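Local coordinates for protein citrate synthase (Mycobacterium tuberculosis, PDB 4TVM) that catalyses the condensation of oxaloacetate with acetyl-CoA and water to give citrate and CoA, a step of the Krebs cycle, at residues M134-S138 against I259-W263; I110-M115 against P190-L196. All blocks are in the same frame, centred on the assembly; numbering follows the deposited sequence.

In the fold
Two ways of joining distant parts of a helical protein meet in this chain. Contact 1 packs the start of helix 133-147 against the end of helix 251-262, about 11 Å from the chain centre, beside the second subunit. Contact 2 lies farther out, about 22 Å from that centre, where the end of helix 100-111 and the residues after it meet the loop leading into helix 196-205. Contact 1 and contact 2 have their centres 24 Å apart and their nearest atoms about 12 Å apart. Along the chain the segments alternate, 110-115, 134-138, 190-196, 259-263, so the contacts cross in sequence without touching. Helix 159-182 touches both, linking the buried helix pair to the outer loops.

Contact 1 of 2, residues M134-S138 against I259-W263; sequences MPVLS and INALW
Met134 faces Trp263 with CA atoms 7.5 Å apart, and four residues on Ser138 faces Ile259 at 6.5 Å, so the two backbones run in opposite directions, with Trp263 the first residue past its helix. Met134 and Trp263 bury the most surface. Met134 CG stands over one face of the indole, 3.3 Å from the centroid of the Trp263 five-membered ring and 4° off the normal, a CH-pi contact. With CG anti to the backbone nitrogen (chi1 -162°) and the chain bent at chi2, the sulfur stays above the same ring at a longer distance, a Met-aromatic contact, while CE continues beyond the sulfur to lie 3.7 Å from Ile259 CG2. Farther along the indole, Pro135 CG meets the benzene part obliquely, 3.4 Å from Trp263 CH2. Ser138 turns its hydroxyl back into its own helix, where OG donates to Pro135 O at 2.7 Å from above the carbonyl plane. No hydrogen bond crosses between the segments. Trp395 of helix 383-403 touches Ile259, and Thr253 of the second subunit packs on Trp263. Such apolar packing between helices, continued by a partner subunit, is characteristic of the largely helical citrate synthase dimer.

Contact 2 of 2, residues I110-M115 against P190-L196; sequences IQRHTM and PDNSLTL
Packing of a helix end against a loop, with no hydrogen bond between the two segments, joins Ile110-Met115 to Pro190-Leu196 in an outer, partly buried region of the fold. The first segment finishes helix 100-111 and continues as a turn; the second leads into helix 196-205. Gln111 and Leu196 have CA atoms 7.0 Å apart. Thr114 meets the proline ring alongside, its OG1 3.4 Å from Pro190 CG. That hydroxyl sits between the backbone nitrogen and carbonyl carbon of its own residue (chi1 47°) and makes a weak hydrogen bond back to Gln111 O. Ile110 CG2 touches Leu196 CD1 at 4.1 Å, the two side chains crossing at about a right angle, and Thr114 CG2 approaches the same methyl at 4.2 Å.

The loop contains a type I beta turn from Asp191 to Leu194, closed by Leu194 N donating to Asp191 O at 3.1 Å. An Asx turn lies within it: Ser193 N reaches Asp191 OD1 from above the carboxylate plane, with an N-H...O angle of 159°. Thr195 holds the N-cap position of helix 196-205, without a side-chain capping bond. Gln111, bent at chi2 (56°), brings its amide up to this loop. Its OE1 lies 3.4 Å from Leu194 O, two acceptors that cannot bond to each other. Helix 159-182 lies against the first segment: Ala169 touches Ile110 and Thr114, and Thr173 OG1 is hydrogen-bonded to Thr114 O. Asn199 of helix 196-205 packs on Pro190 and Leu194 and accepts a hydrogen bond from Asp191 N.

Contact 1 of 2, residues M134-S138 against I259-W263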
ATOM      1  N   MET A 134      -5.513  14.278   5.588  1.00 46.75           N
ATOM      2  CA  MET A 134      -4.892  13.044   5.216  1.00 47.64           C
ATOM      3  C   MET A 134      -5.822  12.123   4.438  1.00 47.76           C
ATOM      4  O   MET A 134      -5.402  11.517   3.479  1.00 53.61           O
ATOM      5  CB  MET A 134      -4.371  12.362   6.442  1.00 48.38           C
ATOM      6  CG  MET A 134      -3.354  11.328   6.094  1.00 56.46           C
ATOM      7  SD  MET A 134      -1.971  12.069   5.207  1.00 55.91           S
ATOM      8  CE  MET A 134      -1.270  10.522   4.635  1.00 51.18           C
ATOM      9  N   PRO A 135      -7.079  12.001   4.860  1.00 46.00           N
ATOM     10  CA  PRO A 135      -8.035  11.198   4.100  1.00 47.93           C
ATOM     11  C   PRO A 135      -8.310  11.703   2.694  1.00 45.77           C
ATOM     12  O   PRO A 135      -8.389  10.925   1.743  1.00 53.55           O
ATOM     13  CB  PRO A 135      -9.317  11.306   4.931  1.00 47.22           C
ATOM     14  CG  PRO A 135      -8.860  11.540   6.322  1.00 46.95           C
ATOM     15  CD  PRO A 135      -7.478  12.134   6.270  1.00 47.50           C
ATOM     16  N   VAL A 136      -8.473  13.004   2.585  1.00 39.35           N
ATOM     17  CA  VAL A 136      -8.808  13.642   1.343  1.00 35.63           C
ATOM     18  C   VAL A 136      -7.728  13.425   0.322  1.00 36.54           C
ATOM     19  O   VAL A 136      -8.008  13.139  -0.820  1.00 40.47           O
ATOM     20  CB  VAL A 136      -8.962  15.165   1.544  1.00 35.14           C
ATOM     21  CG1 VAL A 136      -9.411  15.821   0.246  1.00 36.13           C
ATOM     22  CG2 VAL A 136      -9.959  15.462   2.655  1.00 31.07           C
ATOM     23  N   LEU A 137      -6.488  13.601   0.743  1.00 40.04           N
ATOM     24  CA  LEU A 137      -5.312  13.397  -0.109  1.00 41.33           C
ATOM     25  C   LEU A 137      -5.121  11.955  -0.601  1.00 40.33           C
ATOM     26  O   LEU A 137      -4.738  11.726  -1.744  1.00 38.41           O
ATOM     27  CB  LEU A 137      -4.072  13.845   0.670  1.00 42.99           C
ATOM     28  CG  LEU A 137      -2.680  13.309   0.348  1.00 43.32           C
ATOM     29  CD1 LEU A 137      -2.058  14.111  -0.753  1.00 44.90           C
ATOM     30  CD2 LEU A 137      -1.803  13.397   1.590  1.00 49.77           C
ATOM     31  N   SER A 138      -5.334  10.959   0.237  1.00 39.84           N
ATOM     32  CA  SER A 138      -5.239   9.585  -0.291  1.00 43.98           C
ATOM     33  C   SER A 138      -6.368   9.376  -1.326  1.00 42.84           C
ATOM     34  O   SER A 138      -6.178   8.746  -2.377  1.00 37.83           O
ATOM     35  CB  SER A 138      -5.394   8.582   0.835  1.00 45.27           C
ATOM     36  OG  SER A 138      -6.485   9.000   1.653  1.00 48.14           O
ATOM     37  N   ILE A 259       1.371   6.404   0.414  1.00 30.75           N
ATOM     38  CA  ILE A 259       0.648   7.418   1.213  1.00 37.19           C
ATOM     39  C   ILE A 259      -0.161   6.765   2.330  1.00 43.24           C
ATOM     40  O   ILE A 259      -0.248   7.312   3.450  1.00 43.04           O
ATOM     41  CB  ILE A 259      -0.301   8.289   0.354  1.00 38.47           C
ATOM     42  CG1 ILE A 259       0.516   9.240  -0.521  1.00 38.43           C
ATOM     43  CG2 ILE A 259      -1.221   9.127   1.223  1.00 39.15           C
ATOM     44  CD1 ILE A 259      -0.235   9.699  -1.733  1.00 38.23           C
ATOM     45  N   ASN A 260      -0.763   5.610   2.023  1.00 40.94           N
ATOM     46  CA  ASN A 260      -1.487   4.861   3.032  1.00 41.27           C
ATOM     47  C   ASN A 260      -0.512   4.341   4.108  1.00 40.07           C
ATOM     48  O   ASN A 260      -0.825   4.392   5.307  1.00 33.92           O
ATOM     49  CB  ASN A 260      -2.227   3.681   2.418  1.00 43.43           C
ATOM     50  CG  ASN A 260      -3.323   4.084   1.460  1.00 45.84           C
ATOM     51  OD1 ASN A 260      -3.845   5.187   1.500  1.00 51.93           O
ATOM     52  ND2 ASN A 260      -3.687   3.166   0.590  1.00 46.56           N
ATOM     53  N   ALA A 261       0.641   3.807   3.701  1.00 36.65           N
ATOM     54  CA  ALA A 261       1.627   3.308   4.711  1.00 38.08           C
ATOM     55  C   ALA A 261       2.057   4.435   5.618  1.00 38.02           C
ATOM     56  O   ALA A 261       2.160   4.271   6.817  1.00 42.10           O
ATOM     57  CB  ALA A 261       2.850   2.689   4.062  1.00 35.14           C
ATOM     58  N   LEU A 262       2.251   5.600   5.029  1.00 39.12           N
ATOM     59  CA  LEU A 262       2.626   6.791   5.777  1.00 40.79           C
ATOM     60  C   LEU A 262       1.596   7.212   6.805  1.00 38.43           C
ATOM     61  O   LEU A 262       1.932   7.774   7.833  1.00 40.06           O
ATOM     62  CB  LEU A 262       2.890   7.950   4.810  1.00 40.02           C
ATOM     63  CG  LEU A 262       3.763   9.064   5.364  1.00 40.81           C
ATOM     64  CD1 LEU A 262       5.205   8.609   5.446  1.00 36.19           C
ATOM     65  CD2 LEU A 262       3.598  10.323   4.517  1.00 41.63           C
ATOM     66  N   TRP A 263       0.335   6.930   6.544  1.00 40.92           N
ATOM     67  CA  TRP A 263      -0.710   7.303   7.475  1.00 41.20           C
ATOM     68  C   TRP A 263      -0.838   6.448   8.736  1.00 40.44           C
ATOM     69  O   TRP A 263      -1.861   5.838   8.986  1.00 35.30           O
ATOM     70  CB  TRP A 263      -2.032   7.337   6.753  1.00 43.79           C
ATOM     71  CG  TRP A 263      -3.026   8.099   7.519  1.00 49.25           C
ATOM     72  CD1 TRP A 263      -2.816   8.860   8.660  1.00 48.53           C
ATOM     73  CD2 TRP A 263      -4.402   8.210   7.206  1.00 49.89           C
ATOM     74  NE1 TRP A 263      -4.007   9.421   9.062  1.00 54.39           N
ATOM     75  CE2 TRP A 263      -4.994   9.034   8.189  1.00 51.37           C
ATOM     76  CE3 TRP A 263      -5.202   7.685   6.189  1.00 49.38           C
ATOM     77  CZ2 TRP A 263      -6.342   9.336   8.181  1.00 54.27           C
ATOM     78  CZ3 TRP A 263      -6.542   7.983   6.185  1.00 50.48           C
ATOM     79  CH2 TRP A 263      -7.102   8.795   7.172  1.00 53.11           C
TER

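Contact 2 of 2, residues I110-M115 against P190-L196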
ATOM      1  N   ILE A 110       7.662  21.209 -14.427  1.00 44.38           N
ATOM      2  CA  ILE A 110       6.814  21.101 -13.248  1.00 41.19           C
ATOM      3  C   ILE A 110       5.928  22.334 -13.123  1.00 44.84           C
ATOM      4  O   ILE A 110       4.789  22.231 -12.675  1.00 45.00           O
ATOM      5  CB  ILE A 110       7.662  20.965 -11.962  1.00 40.78           C
ATOM      6  CG1 ILE A 110       8.384  19.627 -11.937  1.00 40.12           C
ATOM      7  CG2 ILE A 110       6.807  21.099 -10.708  1.00 41.92           C
ATOM      8  CD1 ILE A 110       9.470  19.562 -10.887  1.00 41.32           C
ATOM      9  N   GLN A 111       6.437  23.505 -13.489  1.00 45.98           N
ATOM     10  CA  GLN A 111       5.701  24.740 -13.200  1.00 52.75           C
ATOM     11  C   GLN A 111       4.457  24.813 -14.063  1.00 55.20           C
ATOM     12  O   GLN A 111       3.470  25.438 -13.693  1.00 59.79           O
ATOM     13  CB  GLN A 111       6.585  25.983 -13.409  1.00 54.84           C
ATOM     14  CG  GLN A 111       6.307  27.122 -12.443  1.00 59.16           C
ATOM     15  CD  GLN A 111       6.431  26.713 -10.977  1.00 62.37           C
ATOM     16  OE1 GLN A 111       5.514  26.913 -10.182  1.00 63.13           O
ATOM     17  NE2 GLN A 111       7.569  26.137 -10.616  1.00 66.18           N
ATOM     18  N   ARG A 112       4.493  24.145 -15.207  1.00 56.93           N
ATOM     19  CA  ARG A 112       3.383  24.218 -16.149  1.00 57.76           C
ATOM     20  C   ARG A 112       2.363  23.073 -15.954  1.00 48.45           C
ATOM     21  O   ARG A 112       1.394  23.017 -16.687  1.00 50.41           O
ATOM     22  CB  ARG A 112       3.900  24.361 -17.617  1.00 59.07           C
ATOM     23  CG  ARG A 112       4.732  23.201 -18.165  1.00 66.71           C
ATOM     24  CD  ARG A 112       5.427  23.515 -19.508  1.00 68.36           C
ATOM     25  NE  ARG A 112       6.099  22.317 -20.057  1.00 70.79           N
ATOM     26  CZ  ARG A 112       5.478  21.259 -20.604  1.00 65.19           C
ATOM     27  NH1 ARG A 112       4.161  21.236 -20.703  1.00 68.26           N
ATOM     28  NH2 ARG A 112       6.172  20.210 -21.063  1.00 60.38           N
ATOM     29  N   HIS A 113       2.540  22.224 -14.938  1.00 42.65           N
ATOM     30  CA  HIS A 113       1.586  21.130 -14.638  1.00 43.96           C
ATOM     31  C   HIS A 113       0.954  21.163 -13.243  1.00 42.66           C
ATOM     32  O   HIS A 113       0.449  20.139 -12.753  1.00 40.18           O
ATOM     33  CB  HIS A 113       2.260  19.757 -14.817  1.00 47.99           C
ATOM     34  CG  HIS A 113       2.520  19.386 -16.244  1.00 48.96           C
ATOM     35  ND1 HIS A 113       3.522  19.964 -16.990  1.00 51.48           N
ATOM     36  CD2 HIS A 113       1.913  18.494 -17.057  1.00 49.27           C
ATOM     37  CE1 HIS A 113       3.519  19.447 -18.206  1.00 51.34           C
ATOM     38  NE2 HIS A 113       2.554  18.549 -18.270  1.00 51.87           N
ATOM     39  N   THR A 114       0.939  22.329 -12.612  1.00 41.58           N
ATOM     40  CA  THR A 114       0.484  22.431 -11.241  1.00 37.65           C
ATOM     41  C   THR A 114      -1.001  22.585 -11.107  1.00 42.30           C
ATOM     42  O   THR A 114      -1.540  22.459  -9.997  1.00 47.12           O
ATOM     43  CB  THR A 114       1.093  23.639 -10.538  1.00 33.96           C
ATOM     44  OG1 THR A 114       0.960  24.770 -11.386  1.00 39.89           O
ATOM     45  CG2 THR A 114       2.558  23.407 -10.212  1.00 31.72           C
ATOM     46  N   MET A 115      -1.673  22.917 -12.201  1.00 44.80           N
ATOM     47  CA  MET A 115      -3.114  23.048 -12.160  1.00 44.59           C
ATOM     48  C   MET A 115      -3.724  21.672 -12.356  1.00 41.70           C
ATOM     49  O   MET A 115      -3.307  20.948 -13.248  1.00 42.72           O
ATOM     50  CB  MET A 115      -3.597  23.982 -13.253  1.00 50.88           C
ATOM     51  CG  MET A 115      -4.801  24.802 -12.822  1.00 59.20           C
ATOM     52  SD  MET A 115      -5.316  26.051 -14.000  1.00 69.16           S
ATOM     53  CE  MET A 115      -4.012  27.272 -13.735  1.00 68.14           C
ATOM     54  N   PRO A 190      -2.484  28.303  -8.788  1.00 43.91           N
ATOM     55  CA  PRO A 190      -1.063  28.603  -9.019  1.00 48.30           C
ATOM     56  C   PRO A 190      -0.770  29.975  -9.624  1.00 49.24           C
ATOM     57  O   PRO A 190      -1.477  30.410 -10.514  1.00 48.54           O
ATOM     58  CB  PRO A 190      -0.636  27.516 -10.013  1.00 46.46           C
ATOM     59  CG  PRO A 190      -1.491  26.351  -9.664  1.00 44.73           C
ATOM     60  CD  PRO A 190      -2.778  26.882  -9.083  1.00 45.87           C
ATOM     61  N   ASP A 191       0.260  30.638  -9.103  1.00 52.18           N
ATOM     62  CA  ASP A 191       0.832  31.858  -9.680  1.00 52.30           C
ATOM     63  C   ASP A 191       2.105  31.448 -10.431  1.00 50.41           C
ATOM     64  O   ASP A 191       3.033  30.937  -9.823  1.00 50.77           O
ATOM     65  CB  ASP A 191       1.181  32.803  -8.535  1.00 54.05           C
ATOM     66  CG  ASP A 191       1.506  34.218  -8.995  1.00 53.92           C
ATOM     67  OD1 ASP A 191       1.833  34.445 -10.184  1.00 54.32           O
ATOM     68  OD2 ASP A 191       1.411  35.113  -8.131  1.00 48.57           O
ATOM     69  N   ASN A 192       2.151  31.658 -11.742  1.00 52.74           N
ATOM     70  CA  ASN A 192       3.358  31.306 -12.525  1.00 61.28           C
ATOM     71  C   ASN A 192       4.605  32.022 -12.084  1.00 59.79           C
ATOM     72  O   ASN A 192       5.697  31.647 -12.466  1.00 63.25           O
ATOM     73  CB  ASN A 192       3.183  31.581 -14.027  1.00 63.40           C
ATOM     74  CG  ASN A 192       2.730  30.352 -14.792  1.00 69.48           C
ATOM     75  OD1 ASN A 192       3.072  29.215 -14.443  1.00 74.03           O
ATOM     76  ND2 ASN A 192       1.956  30.572 -15.838  1.00 68.16           N
ATOM     77  N   SER A 193       4.436  33.048 -11.266  1.00 60.92           N
ATOM     78  CA  SER A 193       5.535  33.872 -10.866  1.00 57.94           C
ATOM     79  C   SER A 193       6.119  33.424  -9.520  1.00 58.46           C
ATOM     80  O   SER A 193       6.875  34.170  -8.910  1.00 59.77           O
ATOM     81  CB  SER A 193       5.065  35.325 -10.790  1.00 58.48           C
ATOM     82  OG  SER A 193       4.755  35.720  -9.462  1.00 58.18           O
ATOM     83  N   LEU A 194       5.788  32.221  -9.060  1.00 51.14           N
ATOM     84  CA  LEU A 194       6.337  31.762  -7.822  1.00 48.59           C
ATOM     85  C   LEU A 194       7.034  30.464  -8.041  1.00 52.64           C
ATOM     86  O   LEU A 194       6.830  29.785  -9.028  1.00 53.88           O
ATOM     87  CB  LEU A 194       5.255  31.531  -6.793  1.00 46.79           C
ATOM     88  CG  LEU A 194       4.450  32.763  -6.404  1.00 49.25           C
ATOM     89  CD1 LEU A 194       3.515  32.398  -5.267  1.00 47.25           C
ATOM     90  CD2 LEU A 194       5.340  33.945  -6.031  1.00 49.69           C
ATOM     91  N   THR A 195       7.852  30.154  -7.057  1.00 56.00           N
ATOM     92  CA  THR A 195       8.511  28.897  -6.863  1.00 48.30           C
ATOM     93  C   THR A 195       7.438  27.894  -6.479  1.00 45.94           C
ATOM     94  O   THR A 195       6.357  28.290  -6.079  1.00 42.17           O
ATOM     95  CB  THR A 195       9.544  29.161  -5.749  1.00 50.32           C
ATOM     96  OG1 THR A 195      10.782  29.546  -6.346  1.00 53.05           O
ATOM     97  CG2 THR A 195       9.788  28.033  -4.885  1.00 52.64           C
ATOM     98  N   LEU A 196       7.719  26.608  -6.649  1.00 42.70           N
ATOM     99  CA  LEU A 196       6.769  25.581  -6.331  1.00 41.54           C
ATOM    100  C   LEU A 196       6.458  25.640  -4.854  1.00 44.67           C
ATOM    101  O   LEU A 196       5.298  25.617  -4.473  1.00 48.35           O
ATOM    102  CB  LEU A 196       7.320  24.200  -6.669  1.00 43.02           C
ATOM    103  CG  LEU A 196       6.490  23.005  -6.161  1.00 47.48           C
ATOM    104  CD1 LEU A 196       5.365  22.619  -7.137  1.00 48.37           C
ATOM    105  CD2 LEU A 196       7.361  21.775  -5.896  1.00 46.75           C
TER